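Local coordinates for coenzyme Q-binding protein COQ10 START domain-containing protein (Deinococcus radiodurans R1, PDB 3GGN) that is of unknown function but contains a START-like domain of the polyketide cyclase and lipid transport type, the part described here, that probably binds a hydrophobic ligand, at residues 45-50 and 62-67; 25-30 and 39-44. One frame throughout, in Å; residues are numbered along the deposited sequence.

Interaction 1. Residues 45-50 and 62-67; sequences KRSRWT and WEAELT
Residues 46-50 and 62-66 run antiparallel as neighbouring strands, their axes approaching to 4.6 Å at 137°, with Ser-47 and Ala-64 exchanging backbone hydrogen bonds in one pair and Trp-49 and Trp-62 facing each other in the next such pair. On one face Glu-63 bridges two arginines in a salt-bridge network. Its chain is extended, with CG anti to the backbone N (chi1 -163°), which brings the carboxylate between them: OE2 takes NH1 of Arg-46 at 2.7 Å, from above the carboxylate plane, and OE1 takes NH2 of Arg-48 at 2.7 Å. A guanidinium, with several N-H groups, lets Arg-46 serve Glu-63 through NH1 and Asp-43 through NE at once. The other face, with Ser-47, Trp-49, Trp-62 and Ala-64, is buried and largely apolar. CB of Trp-49 sits over the six-membered ring of Trp-62, 3.9 Å from its centroid. Small Ala-64 fits beside the Trp-49 indole, CB to NE1 3.6 Å, and NE1 itself is satisfied by OG of Ser-47 at 3.0 Å, close to the ring plane. NZ of Lys-45 curls back to O of Leu-66 at 2.7 Å. The strands form a beta hairpin of the antiparallel sheet, consistent with the Bet v 1-like (START) fold, charged groups on one face and aromatics on the other.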
ATOM      1  N   LYS B  45       4.097  12.431 -23.321  1.00 28.75           N
ATOM      2  CA  LYS B  45       5.418  11.907 -23.013  1.00 29.46           C
ATOM      3  C   LYS B  45       6.115  12.492 -21.786  1.00 26.89           C
ATOM      4  O   LYS B  45       7.022  11.872 -21.241  1.00 25.96           O
ATOM      5  CB  LYS B  45       6.316  12.065 -24.245  1.00 31.74           C
ATOM      6  CG  LYS B  45       7.737  11.566 -24.064  1.00 38.18           C
ATOM      7  CD  LYS B  45       8.420  11.327 -25.406  1.00 38.61           C
ATOM      8  CE  LYS B  45       7.763  10.173 -26.165  1.00 41.01           C
ATOM      9  NZ  LYS B  45       7.846   8.873 -25.432  1.00 39.93           N
ATOM     10  N   ARG B  46       5.692  13.671 -21.344  1.00 24.99           N
ATOM     11  CA  ARG B  46       6.340  14.310 -20.203  1.00 24.61           C
ATOM     12  C   ARG B  46       5.550  14.308 -18.905  1.00 23.51           C
ATOM     13  O   ARG B  46       4.318  14.301 -18.900  1.00 22.81           O
ATOM     14  CB  ARG B  46       6.707  15.755 -20.543  1.00 26.57           C
ATOM     15  CG  ARG B  46       7.700  15.912 -21.683  1.00 28.54           C
ATOM     16  CD  ARG B  46       7.949  17.390 -21.932  1.00 31.49           C
ATOM     17  NE  ARG B  46       6.698  18.090 -22.216  1.00 31.55           N
ATOM     18  CZ  ARG B  46       6.331  19.236 -21.651  1.00 32.21           C
ATOM     19  NH1 ARG B  46       7.120  19.826 -20.763  1.00 32.62           N
ATOM     20  NH2 ARG B  46       5.164  19.787 -21.966  1.00 32.30           N
ATOM     21  N   SER B  47       6.291  14.350 -17.803  1.00 20.54           N
ATOM     22  CA  SER B  47       5.713  14.356 -16.471  1.00 19.84           C
ATOM     23  C   SER B  47       6.664  15.031 -15.486  1.00 19.07           C
ATOM     24  O   SER B  47       7.858  15.126 -15.736  1.00 17.97           O
ATOM     25  CB  SER B  47       5.412  12.917 -16.029  1.00 21.24           C
ATOM     26  OG  SER B  47       6.503  12.048 -16.305  1.00 21.68           O
ATOM     27  N   ARG B  48       6.118  15.514 -14.375  1.00 18.63           N
ATOM     28  CA  ARG B  48       6.894  16.173 -13.334  1.00 19.80           C
ATOM     29  C   ARG B  48       6.947  15.253 -12.127  1.00 19.30           C
ATOM     30  O   ARG B  48       5.908  14.843 -11.612  1.00 18.94           O
ATOM     31  CB  ARG B  48       6.230  17.489 -12.931  1.00 23.01           C
ATOM     32  CG  ARG B  48       6.961  18.244 -11.840  1.00 27.02           C
ATOM     33  CD  ARG B  48       7.158  19.690 -12.264  1.00 31.20           C
ATOM     34  NE  ARG B  48       7.856  19.745 -13.547  1.00 35.19           N
ATOM     35  CZ  ARG B  48       7.965  20.834 -14.301  1.00 36.49           C
ATOM     36  NH1 ARG B  48       7.419  21.975 -13.903  1.00 37.61           N
ATOM     37  NH2 ARG B  48       8.620  20.778 -15.456  1.00 35.83           N
ATOM     38  N   TRP B  49       8.154  14.934 -11.679  1.00 18.30           N
ATOM     39  CA  TRP B  49       8.341  14.053 -10.537  1.00 20.97           C
ATOM     40  C   TRP B  49       8.787  14.849  -9.304  1.00 23.07           C
ATOM     41  O   TRP B  49       9.428  15.890  -9.428  1.00 23.18           O
ATOM     42  CB  TRP B  49       9.383  12.988 -10.884  1.00 19.55           C
ATOM     43  CG  TRP B  49       8.954  12.048 -11.984  1.00 19.84           C
ATOM     44  CD1 TRP B  49       8.437  12.389 -13.200  1.00 18.32           C
ATOM     45  CD2 TRP B  49       9.009  10.617 -11.959  1.00 16.97           C
ATOM     46  NE1 TRP B  49       8.159  11.256 -13.934  1.00 18.17           N
ATOM     47  CE2 TRP B  49       8.502  10.155 -13.195  1.00 20.24           C
ATOM     48  CE3 TRP B  49       9.439   9.678 -11.014  1.00 19.09           C
ATOM     49  CZ2 TRP B  49       8.409   8.794 -13.508  1.00 18.91           C
ATOM     50  CZ3 TRP B  49       9.347   8.322 -11.327  1.00 15.98           C
ATOM     51  CH2 TRP B  49       8.835   7.895 -12.565  1.00 18.40           C
ATOM     52  N   THR B  50       8.446  14.344  -8.121  1.00 23.53           N
ATOM     53  CA  THR B  50       8.786  15.000  -6.863  1.00 23.84           C
ATOM     54  C   THR B  50       9.044  13.986  -5.748  1.00 25.39           C
ATOM     55  O   THR B  50       8.334  12.988  -5.635  1.00 23.12           O
ATOM     56  CB  THR B  50       7.641  15.924  -6.408  1.00 25.82           C
ATOM     57  OG1 THR B  50       7.273  16.796  -7.484  1.00 24.84           O
ATOM     58  CG2 THR B  50       8.067  16.763  -5.206  1.00 27.47           C
ATOM     59  N   TRP B  62      11.596  17.397 -10.624  1.00 25.09           N
ATOM     60  CA  TRP B  62      12.253  17.524 -11.913  1.00 23.93           C
ATOM     61  C   TRP B  62      11.290  17.031 -12.978  1.00 22.71           C
ATOM     62  O   TRP B  62      10.281  16.400 -12.671  1.00 22.54           O
ATOM     63  CB  TRP B  62      13.531  16.682 -11.938  1.00 26.14           C
ATOM     64  CG  TRP B  62      13.272  15.213 -11.831  1.00 28.80           C
ATOM     65  CD1 TRP B  62      13.034  14.345 -12.856  1.00 27.32           C
ATOM     66  CD2 TRP B  62      13.179  14.446 -10.625  1.00 30.39           C
ATOM     67  NE1 TRP B  62      12.801  13.085 -12.365  1.00 27.45           N
ATOM     68  CE2 TRP B  62      12.884  13.118 -10.998  1.00 29.81           C
ATOM     69  CE3 TRP B  62      13.318  14.753  -9.263  1.00 32.98           C
ATOM     70  CZ2 TRP B  62      12.723  12.090 -10.059  1.00 31.72           C
ATOM     71  CZ3 TRP B  62      13.156  13.732  -8.326  1.00 31.45           C
ATOM     72  CH2 TRP B  62      12.861  12.416  -8.732  1.00 33.03           C
ATOM     73  N   GLU B  63      11.605  17.329 -14.227  1.00 19.41           N
ATOM     74  CA  GLU B  63      10.772  16.906 -15.331  1.00 19.40           C
ATOM     75  C   GLU B  63      11.395  15.656 -15.940  1.00 18.59           C
ATOM     76  O   GLU B  63      12.622  15.535 -16.020  1.00 18.21           O
ATOM     77  CB  GLU B  63      10.696  18.016 -16.378  1.00 22.41           C
ATOM     78  CG  GLU B  63       9.554  17.868 -17.363  1.00 28.48           C
ATOM     79  CD  GLU B  63       9.481  19.028 -18.337  1.00 32.89           C
ATOM     80  OE1 GLU B  63       9.622  20.189 -17.888  1.00 33.59           O
ATOM     81  OE2 GLU B  63       9.277  18.780 -19.545  1.00 35.49           O
ATOM     82  N   ALA B  64      10.548  14.724 -16.360  1.00 17.83           N
ATOM     83  CA  ALA B  64      11.024  13.497 -16.984  1.00 18.89           C
ATOM     84  C   ALA B  64      10.181  13.185 -18.217  1.00 18.99           C
ATOM     85  O   ALA B  64       9.143  13.810 -18.449  1.00 20.05           O
ATOM     86  CB  ALA B  64      10.948  12.346 -15.996  1.00 20.15           C
ATOM     87  N   GLU B  65      10.633  12.217 -19.006  1.00 18.71           N
ATOM     88  CA  GLU B  65       9.909  11.817 -20.207  1.00 19.88           C
ATOM     89  C   GLU B  65       9.931  10.296 -20.369  1.00 19.10           C
ATOM     90  O   GLU B  65      10.893   9.639 -19.977  1.00 18.03           O
ATOM     91  CB  GLU B  65      10.542  12.468 -21.443  1.00 22.34           C
ATOM     92  CG  GLU B  65      11.758  11.732 -21.985  1.00 25.38           C
ATOM     93  CD  GLU B  65      12.414  12.438 -23.173  1.00 29.96           C
ATOM     94  OE1 GLU B  65      11.701  13.099 -23.965  1.00 28.75           O
ATOM     95  OE2 GLU B  65      13.652  12.318 -23.320  1.00 30.12           O
ATOM     96  N   LEU B  66       8.866   9.734 -20.932  1.00 19.08           N
ATOM     97  CA  LEU B  66       8.820   8.300 -21.179  1.00 21.37           C
ATOM     98  C   LEU B  66       9.714   8.065 -22.392  1.00 22.18           C
ATOM     99  O   LEU B  66       9.588   8.769 -23.386  1.00 18.48           O
ATOM    100  CB  LEU B  66       7.396   7.847 -21.521  1.00 23.03           C
ATOM    101  CG  LEU B  66       6.332   7.906 -20.423  1.00 23.34           C
ATOM    102  CD1 LEU B  66       4.951   7.653 -21.020  1.00 24.84           C
ATOM    103  CD2 LEU B  66       6.657   6.879 -19.360  1.00 20.75           C
ATOM    104  N   THR B  67      10.619   7.093 -22.316  1.00 22.47           N
ATOM    105  CA  THR B  67      11.488   6.804 -23.451  1.00 24.65           C
ATOM    106  C   THR B  67      11.008   5.541 -24.164  1.00 24.58           C
ATOM    107  O   THR B  67      11.478   5.210 -25.253  1.00 23.06           O
ATOM    108  CB  THR B  67      12.946   6.595 -23.009  1.00 26.44           C
ATOM    109  OG1 THR B  67      13.391   7.737 -22.270  1.00 32.28           O
ATOM    110  CG2 THR B  67      13.846   6.435 -24.221  1.00 29.85           C
TER

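Interaction 2. Residues 25-30 and 39-44; sequences DLPGLP and VEVLDD
Water 1 joins Pro-27 to Val-39, donating to Pro-27 O at 2.8 Å and accepting from Val-39 N at 3.0 Å. It thus ties the 3-10 turn at residues 26-28 to strand 36-41, outermost within this chain in the Bet v 1-like sheet, where no direct hydrogen bond links the two segments. Proline suits the turn because its ring fixes phi at a helical value. Its CA makes a CA-H...O contact with Val-39 O, 3.4 Å away. The turn is closed by Gly-28 N bonding to Asp-25 O and Leu-29 N to Leu-26 O. Val-39 makes most of the contact. Its CB lies 3.4 Å from Leu-26 O, and its two methyls part company: CG1, anti to the backbone N (chi1 -180°), reaches Leu-26 CB at 3.8 Å, while CG2 touches both Leu-29 CB and Pro-30 CD. A beta-branched residue suits the place, since it is compatible with an extended strand and offers one methyl to Leu-26 and the other to Leu-29 and Pro-30. Pro-30 O, just beyond the turn, accepts a hydrogen bond from NH2 of Arg-142 of the second subunit. Further along the strand, at the more exposed end, Val-41 CG2 lies 4.2 Å from Pro-27 CG.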
ATOM      1  N   ASP B  25      -0.241   4.020 -15.062  1.00 18.17           N
ATOM      2  CA  ASP B  25      -0.979   5.115 -14.430  1.00 19.75           C
ATOM      3  C   ASP B  25       0.059   5.872 -13.601  1.00 21.40           C
ATOM      4  O   ASP B  25       0.221   5.634 -12.406  1.00 21.59           O
ATOM      5  CB  ASP B  25      -2.099   4.536 -13.548  1.00 23.94           C
ATOM      6  CG  ASP B  25      -2.674   5.552 -12.574  1.00 24.59           C
ATOM      7  OD1 ASP B  25      -2.694   6.758 -12.900  1.00 27.04           O
ATOM      8  OD2 ASP B  25      -3.119   5.142 -11.482  1.00 27.14           O
ATOM      9  N   LEU B  26       0.765   6.789 -14.256  1.00 19.94           N
ATOM     10  CA  LEU B  26       1.839   7.527 -13.608  1.00 20.62           C
ATOM     11  C   LEU B  26       1.516   8.175 -12.263  1.00 20.58           C
ATOM     12  O   LEU B  26       2.260   7.999 -11.302  1.00 20.45           O
ATOM     13  CB  LEU B  26       2.419   8.570 -14.579  1.00 21.04           C
ATOM     14  CG  LEU B  26       2.875   8.025 -15.943  1.00 20.42           C
ATOM     15  CD1 LEU B  26       3.566   9.121 -16.739  1.00 20.47           C
ATOM     16  CD2 LEU B  26       3.830   6.853 -15.744  1.00 19.93           C
ATOM     17  N   PRO B  27       0.400   8.919 -12.166  1.00 20.87           N
ATOM     18  CA  PRO B  27       0.082   9.553 -10.882  1.00 20.21           C
ATOM     19  C   PRO B  27      -0.053   8.562  -9.722  1.00 19.73           C
ATOM     20  O   PRO B  27       0.087   8.940  -8.558  1.00 19.86           O
ATOM     21  CB  PRO B  27      -1.221  10.297 -11.179  1.00 20.85           C
ATOM     22  CG  PRO B  27      -1.089  10.627 -12.647  1.00 20.70           C
ATOM     23  CD  PRO B  27      -0.567   9.322 -13.204  1.00 19.27           C
ATOM     24  N   GLY B  28      -0.320   7.297 -10.035  1.00 18.75           N
ATOM     25  CA  GLY B  28      -0.456   6.300  -8.985  1.00 17.75           C
ATOM     26  C   GLY B  28       0.867   5.630  -8.640  1.00 17.19           C
ATOM     27  O   GLY B  28       0.938   4.783  -7.744  1.00 14.99           O
ATOM     28  N   LEU B  29       1.927   6.007  -9.350  1.00 15.63           N
ATOM     29  CA  LEU B  29       3.236   5.406  -9.108  1.00 15.82           C
ATOM     30  C   LEU B  29       3.704   5.518  -7.663  1.00 16.09           C
ATOM     31  O   LEU B  29       4.331   4.599  -7.148  1.00 15.24           O
ATOM     32  CB  LEU B  29       4.293   6.014 -10.032  1.00 14.95           C
ATOM     33  CG  LEU B  29       4.298   5.504 -11.479  1.00 19.34           C
ATOM     34  CD1 LEU B  29       5.285   6.316 -12.329  1.00 17.11           C
ATOM     35  CD2 LEU B  29       4.675   4.037 -11.472  1.00 18.07           C
ATOM     36  N   PRO B  30       3.418   6.649  -6.996  1.00 18.90           N
ATOM     37  CA  PRO B  30       3.843   6.819  -5.599  1.00 21.68           C
ATOM     38  C   PRO B  30       3.334   5.722  -4.659  1.00 22.79           C
ATOM     39  O   PRO B  30       3.861   5.544  -3.560  1.00 23.48           O
ATOM     40  CB  PRO B  30       3.285   8.191  -5.239  1.00 20.59           C
ATOM     41  CG  PRO B  30       3.397   8.933  -6.535  1.00 20.28           C
ATOM     42  CD  PRO B  30       2.859   7.908  -7.523  1.00 19.13           C
ATOM     43  N   VAL B  39       3.805  12.273  -8.946  1.00 21.62           N
ATOM     44  CA  VAL B  39       4.116  12.180 -10.363  1.00 20.85           C
ATOM     45  C   VAL B  39       2.951  12.856 -11.072  1.00 20.72           C
ATOM     46  O   VAL B  39       1.801  12.447 -10.916  1.00 19.39           O
ATOM     47  CB  VAL B  39       4.236  10.709 -10.839  1.00 20.78           C
ATOM     48  CG1 VAL B  39       4.564  10.669 -12.330  1.00 20.61           C
ATOM     49  CG2 VAL B  39       5.322   9.994 -10.053  1.00 21.40           C
ATOM     50  N   GLU B  40       3.256  13.892 -11.845  1.00 20.58           N
ATOM     51  CA  GLU B  40       2.242  14.661 -12.556  1.00 24.18           C
ATOM     52  C   GLU B  40       2.437  14.591 -14.068  1.00 23.71           C
ATOM     53  O   GLU B  40       3.542  14.800 -14.564  1.00 22.72           O
ATOM     54  CB  GLU B  40       2.320  16.122 -12.103  1.00 25.95           C
ATOM     55  CG  GLU B  40       1.182  17.011 -12.577  1.00 30.11           C
ATOM     56  CD  GLU B  40       1.587  18.475 -12.650  1.00 31.30           C
ATOM     57  OE1 GLU B  40       2.470  18.893 -11.873  1.00 32.91           O
ATOM     58  OE2 GLU B  40       1.018  19.209 -13.482  1.00 30.21           O
ATOM     59  N   VAL B  41       1.369  14.307 -14.803  1.00 23.81           N
ATOM     60  CA  VAL B  41       1.470  14.240 -16.260  1.00 25.93           C
ATOM     61  C   VAL B  41       1.457  15.658 -16.830  1.00 27.69           C
ATOM     62  O   VAL B  41       0.671  16.494 -16.390  1.00 28.98           O
ATOM     63  CB  VAL B  41       0.288  13.437 -16.870  1.00 25.36           C
ATOM     64  CG1 VAL B  41       0.387  13.421 -18.391  1.00 23.92           C
ATOM     65  CG2 VAL B  41       0.297  12.009 -16.329  1.00 24.68           C
ATOM     66  N   LEU B  42       2.339  15.931 -17.789  1.00 28.88           N
ATOM     67  CA  LEU B  42       2.412  17.246 -18.423  1.00 30.35           C
ATOM     68  C   LEU B  42       1.930  17.146 -19.874  1.00 31.88           C
ATOM     69  O   LEU B  42       1.539  18.142 -20.484  1.00 33.67           O
ATOM     70  CB  LEU B  42       3.847  17.791 -18.371  1.00 31.29           C
ATOM     71  CG  LEU B  42       4.424  17.987 -16.960  1.00 32.23           C
ATOM     72  CD1 LEU B  42       5.813  18.599 -17.031  1.00 32.82           C
ATOM     73  CD2 LEU B  42       3.500  18.889 -16.158  1.00 32.01           C
ATOM     74  N   ASP B  43       1.977  15.930 -20.411  1.00 30.81           N
ATOM     75  CA  ASP B  43       1.521  15.614 -21.765  1.00 30.62           C
ATOM     76  C   ASP B  43       1.831  14.146 -22.020  1.00 31.46           C
ATOM     77  O   ASP B  43       2.393  13.473 -21.155  1.00 29.10           O
ATOM     78  CB  ASP B  43       2.198  16.493 -22.827  1.00 32.04           C
ATOM     79  CG  ASP B  43       3.700  16.317 -22.871  1.00 33.12           C
ATOM     80  OD1 ASP B  43       4.187  15.170 -22.995  1.00 31.20           O
ATOM     81  OD2 ASP B  43       4.400  17.346 -22.794  1.00 37.05           O
ATOM     82  N   ASP B  44       1.466  13.656 -23.202  1.00 30.65           N
ATOM     83  CA  ASP B  44       1.675  12.257 -23.555  1.00 31.54           C
ATOM     84  C   ASP B  44       3.027  11.662 -23.164  1.00 30.58           C
ATOM     85  O   ASP B  44       3.097  10.519 -22.714  1.00 30.38           O
ATOM     86  CB  ASP B  44       1.458  12.042 -25.061  1.00 32.67           C
ATOM     87  CG  ASP B  44       0.021  12.318 -25.495  1.00 36.04           C
ATOM     88  OD1 ASP B  44      -0.886  12.200 -24.646  1.00 36.87           O
ATOM     89  OD2 ASP B  44      -0.204  12.639 -26.685  1.00 38.51           O
TER
HETATM   90  O   HOH W   1       1.209  11.383  -7.815  1.00 28.08           O

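In the fold
Interaction 2 closes before interaction 1 opens along the chain, and their centres are about 8 Å apart on the same side of the molecule. They share one antiparallel sheet: strand 36-41, at its edge within this chain, borders strand 46-52, which in turn pairs with strand 59-70. Arg-48 N probably bonds to Glu-40 O at 2.7 Å, joining the two contacts through the backbone, and Leu-42 CD1 packs on Glu-63 CG. Trp-49 belongs to interaction 1 yet reaches Val-39 and Leu-29 of interaction 2. Interaction 2 attaches the short helical segment after helix 16-24 to the sheet, and interaction 1 is the hairpin pairing next to it, consistent with the helix-and-sheet architecture that surrounds the ligand cavity in relatives.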